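Local coordinates for protein Poly(A) RNA polymerase GLD2 (Rattus norvegicus, PDB 6LBK) that probably adds successive AMP units from ATP to the 3' ends of selected cytoplasmic mRNAs and a single nucleotide to certain microRNAs, as a non-canonical poly(A) polymerase, at residues Gln79-Arg82 with Glu83-Leu87; Lys140-Cys143 with Thr144-Gly148. The protein carries 1 engineered substitution. All coordinates share one frame; numbering follows the deposited sequence.

Contact 1 (Gln79-Arg82 with Glu83-Leu87); sequences QLQR and EIQLL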
ATOM      1  N   GLN A  79      12.724 -18.193  -7.985  1.00 54.40           N
ATOM      2  CA  GLN A  79      12.560 -19.654  -7.967  1.00 53.54           C
ATOM      3  C   GLN A  79      11.155 -20.049  -8.381  1.00 53.73           C
ATOM      4  O   GLN A  79      10.960 -21.018  -9.113  1.00 63.32           O
ATOM      5  CB  GLN A  79      12.879 -20.246  -6.587  1.00 49.29           C
ATOM      6  CG  GLN A  79      12.521 -21.724  -6.433  1.00 48.63           C
ATOM      7  CD  GLN A  79      13.392 -22.659  -7.309  1.00 57.70           C
ATOM      8  OE1 GLN A  79      14.542 -22.354  -7.622  1.00 61.03           O
ATOM      9  NE2 GLN A  79      12.846 -23.806  -7.675  1.00 51.39           N
ATOM     10  N   LEU A  80      10.160 -19.312  -7.927  1.00 66.80           N
ATOM     11  CA  LEU A  80       8.804 -19.663  -8.296  1.00 60.10           C
ATOM     12  C   LEU A  80       8.536 -19.369  -9.767  1.00 55.31           C
ATOM     13  O   LEU A  80       7.786 -20.101 -10.408  1.00 60.68           O
ATOM     14  CB  LEU A  80       7.817 -18.944  -7.384  1.00 53.57           C
ATOM     15  CG  LEU A  80       7.792 -19.566  -5.988  1.00 62.96           C
ATOM     16  CD1 LEU A  80       6.648 -18.979  -5.177  1.00 54.23           C
ATOM     17  CD2 LEU A  80       7.672 -21.097  -6.047  1.00 55.49           C
ATOM     18  N   GLN A  81       9.092 -18.290 -10.318  1.00 47.13           N
ATOM     19  CA  GLN A  81       8.902 -18.055 -11.742  1.00 55.70           C
ATOM     20  C   GLN A  81       9.445 -19.223 -12.551  1.00 59.71           C
ATOM     21  O   GLN A  81       8.763 -19.781 -13.414  1.00 56.33           O
ATOM     22  CB  GLN A  81       9.602 -16.786 -12.178  1.00 51.70           C
ATOM     23  CG  GLN A  81       9.409 -16.579 -13.637  1.00 49.23           C
ATOM     24  CD  GLN A  81      10.046 -15.322 -14.069  1.00 59.86           C
ATOM     25  OE1 GLN A  81       9.605 -14.225 -13.689  1.00 64.90           O
ATOM     26  NE2 GLN A  81      11.104 -15.443 -14.864  1.00 59.71           N
ATOM     27  N   ARG A  82      10.688 -19.596 -12.275  1.00 60.17           N
ATOM     28  CA  ARG A  82      11.268 -20.784 -12.870  1.00 64.70           C
ATOM     29  C   ARG A  82      10.327 -21.970 -12.710  1.00 71.61           C
ATOM     30  O   ARG A  82      10.072 -22.723 -13.659  1.00 85.00           O
ATOM     31  CB  ARG A  82      12.605 -21.027 -12.185  1.00 65.08           C
ATOM     32  CG  ARG A  82      13.509 -21.995 -12.791  1.00 54.43           C
ATOM     33  CD  ARG A  82      14.779 -21.822 -12.055  1.00 53.90           C
ATOM     34  NE  ARG A  82      14.954 -22.745 -10.939  1.00 64.43           N
ATOM     35  CZ  ARG A  82      15.610 -23.901 -11.041  1.00 68.74           C
ATOM     36  NH1 ARG A  82      15.751 -24.670  -9.970  1.00 75.46           N
ATOM     37  NH2 ARG A  82      16.118 -24.282 -12.212  1.00 57.48           N
ATOM     38  N   GLU A  83       9.792 -22.143 -11.505  1.00 60.09           N
ATOM     39  CA  GLU A  83       8.956 -23.301 -11.228  1.00 52.88           C
ATOM     40  C   GLU A  83       7.637 -23.237 -12.018  1.00 66.99           C
ATOM     41  O   GLU A  83       7.202 -24.240 -12.598  1.00 78.95           O
ATOM     42  CB  GLU A  83       8.734 -23.384  -9.711  1.00 48.16           C
ATOM     43  CG  GLU A  83       8.442 -24.776  -9.166  1.00 68.89           C
ATOM     44  CD  GLU A  83       9.636 -25.547  -8.532  1.00 70.45           C
ATOM     45  OE1 GLU A  83      10.412 -25.007  -7.716  1.00 73.31           O
ATOM     46  OE2 GLU A  83       9.763 -26.739  -8.828  1.00 71.97           O
ATOM     47  N   ILE A  84       7.009 -22.059 -12.079  1.00 65.52           N
ATOM     48  CA  ILE A  84       5.731 -21.857 -12.766  1.00 63.12           C
ATOM     49  C   ILE A  84       5.903 -22.013 -14.263  1.00 63.13           C
ATOM     50  O   ILE A  84       4.975 -22.432 -14.965  1.00 61.15           O
ATOM     51  CB  ILE A  84       5.152 -20.466 -12.415  1.00 57.49           C
ATOM     52  CG1 ILE A  84       4.528 -20.466 -11.017  1.00 57.57           C
ATOM     53  CG2 ILE A  84       4.111 -19.996 -13.437  1.00 48.81           C
ATOM     54  CD1 ILE A  84       4.226 -19.052 -10.460  1.00 46.92           C
ATOM     55  N   GLN A  85       7.092 -21.709 -14.770  1.00 62.12           N
ATOM     56  CA  GLN A  85       7.330 -21.764 -16.199  1.00 56.11           C
ATOM     57  C   GLN A  85       7.277 -23.174 -16.738  1.00 75.42           C
ATOM     58  O   GLN A  85       7.113 -23.353 -17.952  1.00 94.29           O
ATOM     59  CB  GLN A  85       8.656 -21.085 -16.518  1.00 50.45           C
ATOM     60  CG  GLN A  85       8.431 -19.617 -16.863  1.00 57.68           C
ATOM     61  CD  GLN A  85       9.687 -18.783 -16.909  1.00 60.14           C
ATOM     62  OE1 GLN A  85      10.781 -19.245 -16.577  1.00 57.08           O
ATOM     63  NE2 GLN A  85       9.536 -17.531 -17.343  1.00 55.29           N
ATOM     64  N   LEU A  86       7.408 -24.185 -15.882  1.00 70.41           N
ATOM     65  CA  LEU A  86       7.111 -25.532 -16.346  1.00 69.04           C
ATOM     66  C   LEU A  86       5.668 -25.639 -16.805  1.00 73.58           C
ATOM     67  O   LEU A  86       5.371 -26.376 -17.751  1.00 81.15           O
ATOM     68  CB  LEU A  86       7.401 -26.547 -15.251  1.00 64.00           C
ATOM     69  CG  LEU A  86       8.853 -26.566 -14.779  1.00 65.56           C
ATOM     70  CD1 LEU A  86       9.030 -27.697 -13.779  1.00 69.67           C
ATOM     71  CD2 LEU A  86       9.828 -26.685 -15.939  1.00 62.01           C
ATOM     72  N   LEU A  87       4.763 -24.911 -16.150  1.00 67.45           N
ATOM     73  CA  LEU A  87       3.347 -24.915 -16.498  1.00 67.38           C
ATOM     74  C   LEU A  87       3.013 -23.895 -17.575  1.00 69.44           C
ATOM     75  O   LEU A  87       2.309 -24.211 -18.537  1.00 78.50           O
ATOM     76  CB  LEU A  87       2.495 -24.650 -15.254  1.00 72.82           C
ATOM     77  CG  LEU A  87       2.571 -25.734 -14.184  1.00 74.02           C
ATOM     78  CD1 LEU A  87       1.749 -25.307 -13.000  1.00 74.76           C
ATOM     79  CD2 LEU A  87       2.081 -27.071 -14.745  1.00 77.22           C
TER
HETATM   80  O   HOH W   1      12.761 -17.890 -14.967  1.00 52.39           O

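Contact 2 (Lys140-Cys143 with Thr144-Gly148); sequences KHFC and TRLSG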
ATOM      1  N   LYS A 140      -2.597 -26.108  -7.511  1.00 96.32           N
ATOM      2  CA  LYS A 140      -2.378 -27.552  -7.524  1.00105.02           C
ATOM      3  C   LYS A 140      -0.896 -27.883  -7.701  1.00 98.76           C
ATOM      4  O   LYS A 140      -0.410 -28.877  -7.150  1.00103.22           O
ATOM      5  CB  LYS A 140      -3.234 -28.192  -8.616  1.00117.15           C
ATOM      6  CG  LYS A 140      -3.623 -29.646  -8.346  1.00123.43           C
ATOM      7  CD  LYS A 140      -4.609 -29.718  -7.174  1.00126.64           C
ATOM      8  CE  LYS A 140      -5.821 -28.807  -7.398  1.00125.45           C
ATOM      9  NZ  LYS A 140      -6.980 -29.159  -6.521  1.00130.00           N
ATOM     10  N   HIS A 141      -0.168 -27.067  -8.469  1.00 94.19           N
ATOM     11  CA  HIS A 141       1.275 -27.245  -8.599  1.00 91.47           C
ATOM     12  C   HIS A 141       1.966 -27.055  -7.250  1.00 93.29           C
ATOM     13  O   HIS A 141       2.811 -27.861  -6.848  1.00 99.51           O
ATOM     14  CB  HIS A 141       1.807 -26.245  -9.637  1.00 89.00           C
ATOM     15  CG  HIS A 141       3.230 -26.467 -10.062  1.00 97.57           C
ATOM     16  ND1 HIS A 141       3.607 -27.457 -10.947  1.00 99.50           N
ATOM     17  CD2 HIS A 141       4.366 -25.795  -9.746  1.00 96.78           C
ATOM     18  CE1 HIS A 141       4.914 -27.399 -11.139  1.00 97.85           C
ATOM     19  NE2 HIS A 141       5.399 -26.399 -10.423  1.00 96.64           N
ATOM     20  N   PHE A 142       1.595 -26.003  -6.526  1.00 91.91           N
ATOM     21  CA  PHE A 142       2.201 -25.752  -5.220  1.00 90.97           C
ATOM     22  C   PHE A 142       1.889 -26.879  -4.240  1.00 89.92           C
ATOM     23  O   PHE A 142       2.731 -27.259  -3.417  1.00 84.51           O
ATOM     24  CB  PHE A 142       1.712 -24.414  -4.661  1.00 88.46           C
ATOM     25  CG  PHE A 142       2.312 -23.201  -5.340  1.00 82.12           C
ATOM     26  CD1 PHE A 142       3.015 -23.321  -6.523  1.00 79.64           C
ATOM     27  CD2 PHE A 142       2.154 -21.936  -4.788  1.00 77.02           C
ATOM     28  CE1 PHE A 142       3.565 -22.205  -7.141  1.00 77.99           C
ATOM     29  CE2 PHE A 142       2.697 -20.826  -5.398  1.00 76.34           C
ATOM     30  CZ  PHE A 142       3.409 -20.960  -6.584  1.00 76.30           C
ATOM     31  N   CYS A 143       0.680 -27.431  -4.320  1.00101.18           N
ATOM     32  CA  CYS A 143       0.292 -28.501  -3.401  1.00113.35           C
ATOM     33  C   CYS A 143       0.979 -29.823  -3.733  1.00108.61           C
ATOM     34  O   CYS A 143       1.408 -30.544  -2.824  1.00105.30           O
ATOM     35  CB  CYS A 143      -1.224 -28.690  -3.410  1.00124.08           C
ATOM     36  SG  CYS A 143      -2.188 -27.248  -2.924  1.00129.60           S
ATOM     37  N   THR A 144       1.070 -30.181  -5.016  1.00101.25           N
ATOM     38  CA  THR A 144       1.587 -31.501  -5.375  1.00106.44           C
ATOM     39  C   THR A 144       3.112 -31.514  -5.512  1.00101.58           C
ATOM     40  O   THR A 144       3.797 -32.301  -4.847  1.00101.27           O
ATOM     41  CB  THR A 144       0.934 -32.007  -6.674  1.00107.97           C
ATOM     42  OG1 THR A 144       1.304 -31.173  -7.777  1.00 98.17           O
ATOM     43  CG2 THR A 144      -0.578 -32.015  -6.550  1.00114.97           C
ATOM     44  N   ARG A 145       3.657 -30.656  -6.368  1.00 94.29           N
ATOM     45  CA  ARG A 145       5.074 -30.748  -6.682  1.00 93.60           C
ATOM     46  C   ARG A 145       5.927 -29.913  -5.733  1.00 87.45           C
ATOM     47  O   ARG A 145       7.047 -30.311  -5.400  1.00 92.09           O
ATOM     48  CB  ARG A 145       5.303 -30.368  -8.153  1.00 91.87           C
ATOM     49  CG  ARG A 145       4.530 -31.289  -9.116  1.00101.11           C
ATOM     50  CD  ARG A 145       5.082 -32.727  -9.154  1.00120.82           C
ATOM     51  NE  ARG A 145       4.205 -33.671  -9.871  1.00134.06           N
ATOM     52  CZ  ARG A 145       4.414 -34.154 -11.096  1.00139.52           C
ATOM     53  NH1 ARG A 145       5.498 -33.800 -11.777  1.00144.32           N
ATOM     54  NH2 ARG A 145       3.541 -35.003 -11.638  1.00137.69           N
ATOM     55  N   LEU A 146       5.430 -28.777  -5.267  1.00 83.11           N
ATOM     56  CA  LEU A 146       6.272 -27.825  -4.554  1.00 78.14           C
ATOM     57  C   LEU A 146       6.147 -27.928  -3.044  1.00 78.96           C
ATOM     58  O   LEU A 146       6.707 -27.091  -2.331  1.00 72.75           O
ATOM     59  CB  LEU A 146       5.931 -26.406  -4.975  1.00 70.86           C
ATOM     60  CG  LEU A 146       5.890 -26.167  -6.467  1.00 69.63           C
ATOM     61  CD1 LEU A 146       6.024 -24.678  -6.707  1.00 61.36           C
ATOM     62  CD2 LEU A 146       6.972 -26.993  -7.180  1.00 77.85           C
ATOM     63  N   SER A 147       5.463 -28.953  -2.543  1.00 81.07           N
ATOM     64  CA  SER A 147       5.217 -29.100  -1.113  1.00 85.78           C
ATOM     65  C   SER A 147       6.483 -29.155  -0.260  1.00 99.34           C
ATOM     66  O   SER A 147       6.379 -29.012   0.966  1.00107.28           O
ATOM     67  CB  SER A 147       4.386 -30.357  -0.876  1.00 86.14           C
ATOM     68  OG  SER A 147       5.137 -31.522  -1.163  1.00 88.11           O
ATOM     69  N   GLY A 148       7.664 -29.347  -0.858  1.00 99.36           N
ATOM     70  CA  GLY A 148       8.883 -29.428  -0.063  1.00 98.66           C
ATOM     71  C   GLY A 148       9.298 -28.117   0.586  1.00 91.64           C
ATOM     72  O   GLY A 148       9.939 -28.119   1.644  1.00 90.66           O
TER

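Contact 1 (Gln79-Arg82 with Glu83-Leu87)
Gln79 and Glu83, and Gln81 and Gln85, are i to i+4 pairs that meet along the last turns of helix 67-85, where it runs beside edge strand 91-96 of the five-stranded sheet. The backbone supplies the usual rungs, among them Ile84 N to Leu80 O at 2.7 Å and Gln85 N to Gln81 O at 2.9 Å. On one flank the amide of Gln79 donates through NE2 to OE1 of Glu83 (2.7 Å). The acceptor lies almost in the plane of the amide, yet the donor comes from above the carboxylate plane, the two planes being 57° apart. A bend at chi2 in each chain, 67° in Gln79, brings NE2 and OE1 together. The same OE1 is hydrogen-bonded to Tyr149 OH, so it has two partners, an amide and a hydroxyl. OE1 of Gln79 receives a long, weak bond from NE of Arg82, 3.4 Å away.

This is the nucleotidyltransferase palm, with the probable magnesium ligands Asp109 and Asp111 at the start of strand 110-116. Leu80 and Ile84, one turn apart, suit the buried side of the helix, both packing on Leu93. The two remaining glutamines share a water, which accepts from Gln81 NE2 at 3.0 Å and donates to Gln85 OE1 at 2.9 Å. The other ends of these amides fasten the helix to the strand: Gln81 OE1 takes the N-H of Leu93, and Gln85 NE2 reaches the carbonyl of Ser91.

Contact 2 (Lys140-Cys143 with Thr144-Gly148)
At the end of helix 128-144 the backbone oxygen of His141 accepts from two successive amides, Arg145 N at 3.0 Å and Leu146 N at 3.2 Å, while the chain turns out of its helical path. One residue earlier, Lys140 O is also gripped twice, by N of Thr144 and by its hydroxyl OG1, which donates over 2.9 Å. The two donors arrive from opposite faces of the carbonyl plane. Threonine suits this place because a chi1 of 65° turns OG1 back toward the preceding turn, so the hydroxyl of this exposed residue spends its proton on a main-chain oxygen there.

Leu146 is the apolar centre of the turn. Its CD1 presses against Phe142 CD1 at 3.3 Å, and its CG and CD2 approach the CD2 and NE2 atoms of His141, with CG 3.6 Å from His141 CD2. The branched tip thus straddles two neighbouring rings, approaching both obliquely. CB of Arg145 sits over one face of the imidazole, 4.2 Å above its plane and displaced toward the rim, while the rest of the arginine leads away. With CG anti to the carbonyl carbon (chi1 -74°), the Phe142 ring points into the interior, where it meets Phe165 edge-to-face and also touches Ile150 and Pro153. Buried phenylalanine and leucine fit the inward side; Lys140, Thr144 and Arg145 fit the outward one.

The i+5 to i bond from Leu146 N to His141 O, added to the i+4 bond from Arg145, makes a pi-turn at the helix C terminus, from which the palm domain chain leaves for strand 150-156, one of the two outermost strands of the sheet.

In the fold
From the N terminus, helix 67-85 ends in contact 1 and the chain passes into strand 91-96; after strand 110-116 it enters helix 128-144, whose end forms contact 2 before strand 150-156. Each contact closes just one local turn, and the two follow in series, neither nesting nor crossing. In space their centres are about 12 Å apart, and the two helix ends touch: Leu87 CD1 lies 3.5 Å from His141 CG, and Leu80 CD2 packs on Leu146 CD1 at 4.0 Å. Glu83 OE2 also packs against Leu146 CD2, at 3.3 Å. Together they join two helices of the palm domain beside its sheet, leading into its two outermost strands.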